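Local coordinates for protein 3',5'-cyclic-nucleotide phosphodiesterase 1 (Saccharomyces cerevisiae, PDB 4OJV) that belongs to the class-II cyclic-nucleotide phosphodiesterase family and holds two zinc ions in a site built from histidines and aspartates, at residues Cys190-Pro193 with Lys194-Gln197. Numbering follows the deposited sequence.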
loop_
_atom_site.group_PDB
_atom_site.type_symbol
_atom_site.label_atom_id
_atom_site.label_comp_id
_atom_site.label_asym_id
_atom_site.label_seq_id
_atom_site.Cartn_x
_atom_site.Cartn_y
_atom_site.Cartn_z
ATOM N N CYS A 190 -18.357 -11.636 11.837
ATOM C CA CYS A 190 -18.622 -12.625 10.801
ATOM C C CYS A 190 -20.016 -12.490 10.213
ATOM O O CYS A 190 -20.961 -12.057 10.883
ATOM C CB CYS A 190 -18.424 -14.045 11.332
ATOM S SG CYS A 190 -16.712 -14.629 11.336
ATOM N N LEU A 191 -20.116 -12.869 8.943
ATOM C CA LEU A 191 -21.371 -13.000 8.231
ATOM C C LEU A 191 -21.592 -14.474 7.924
ATOM O O LEU A 191 -20.638 -15.238 7.774
ATOM C CB LEU A 191 -21.314 -12.226 6.915
ATOM C CG LEU A 191 -21.182 -10.709 7.002
ATOM C CD1 LEU A 191 -20.765 -10.155 5.643
ATOM C CD2 LEU A 191 -22.477 -10.067 7.481
ATOM N N ASN A 192 -22.861 -14.854 7.813
ATOM C CA ASN A 192 -23.238 -16.184 7.352
ATOM C C ASN A 192 -23.408 -16.186 5.841
ATOM O O ASN A 192 -24.047 -15.287 5.292
ATOM C CB ASN A 192 -24.549 -16.634 8.003
ATOM C CG ASN A 192 -24.434 -16.790 9.505
ATOM O OD1 ASN A 192 -23.438 -17.303 10.016
ATOM N ND2 ASN A 192 -25.461 -16.352 10.221
ATOM N N PRO A 193 -22.860 -17.208 5.162
ATOM C CA PRO A 193 -22.989 -17.262 3.711
ATOM C C PRO A 193 -24.441 -17.469 3.263
ATOM O O PRO A 193 -25.212 -18.188 3.928
ATOM C CB PRO A 193 -22.124 -18.469 3.324
ATOM C CG PRO A 193 -22.127 -19.336 4.535
ATOM C CD PRO A 193 -22.151 -18.385 5.698
ATOM N N LYS A 194 -24.798 -16.841 2.144
ATOM C CA LYS A 194 -26.109 -16.995 1.491
ATOM C C LYS A 194 -27.276 -16.366 2.256
ATOM O O LYS A 194 -28.423 -16.482 1.826
ATOM C CB LYS A 194 -26.420 -18.472 1.196
ATOM C CG LYS A 194 -25.296 -19.240 0.523
ATOM C CD LYS A 194 -25.719 -20.670 0.206
ATOM C CE LYS A 194 -24.520 -21.600 0.147
ATOM N NZ LYS A 194 -23.560 -21.232 -0.930
ATOM N N GLU A 195 -26.989 -15.711 3.377
ATOM C CA GLU A 195 -28.023 -15.161 4.251
ATOM C C GLU A 195 -28.176 -13.665 4.027
ATOM O O GLU A 195 -27.181 -12.935 3.929
ATOM C CB GLU A 195 -27.666 -15.445 5.711
ATOM C CG GLU A 195 -28.774 -15.183 6.720
ATOM C CD GLU A 195 -28.314 -15.435 8.144
ATOM O OE1 GLU A 195 -27.662 -14.546 8.731
ATOM O OE2 GLU A 195 -28.604 -16.525 8.677
ATOM N N VAL A 196 -29.427 -13.223 3.931
ATOM C CA VAL A 196 -29.743 -11.813 3.780
ATOM C C VAL A 196 -29.509 -11.146 5.121
ATOM O O VAL A 196 -30.203 -11.424 6.108
ATOM C CB VAL A 196 -31.199 -11.582 3.305
ATOM C CG1 VAL A 196 -31.514 -10.095 3.223
ATOM C CG2 VAL A 196 -31.441 -12.245 1.958
ATOM N N GLN A 197 -28.501 -10.286 5.153
ATOM C CA GLN A 197 -28.136 -9.575 6.355
ATOM C C GLN A 197 -28.345 -8.071 6.129
ATOM O O GLN A 197 -28.522 -7.630 4.990
ATOM C CB GLN A 197 -26.722 -10.013 6.782
ATOM C CG GLN A 197 -26.749 -11.440 7.356
ATOM C CD GLN A 197 -25.517 -12.306 7.071
ATOM O OE1 GLN A 197 -25.167 -12.594 5.910
ATOM N NE2 GLN A 197 -24.880 -12.769 8.142
#
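Asn192 to Glu195 form a type II beta turn: Pro193 has a psi of 144° and Lys194, in the next position, a positive phi of 70°. Across the turn the flanking side chains, Asn192 and Glu195, lie alongside each other and point the same way. Asn192 ND2 donates to Glu195 OE1 at 3.2 Å, with a nearly straight N-H...O angle of 165°. The acceptor lies close to the amide plane, whereas the donor reaches OE1 from above the carboxylate, whose plane is almost perpendicular to the amide. Glu195 has CG anti to the backbone N and an extended chain beyond it, which carries the carboxylate alongside the Asn192 amide. Gln197, its chain bent at chi2, turns its amide end back to the backbone of Asn192. Leu191 CD2 packs 3.8 Å from Gln197 CD, with the buried leucine also on Pro208 and Tyr228. The Lys194 side chain leads away from the turn, and its NZ forms a salt bridge with Glu259. The loop holding this turn joins strand 186-190, at the edge of one mixed sheet, to strand 197-198, at the edge of the other. Chemically, a single amide-carboxylate bond between exposed groups, met from above the carboxylate plane, probably adds only modestly to a turn whose shape is set by the backbone, while Gln197 packs against Leu191.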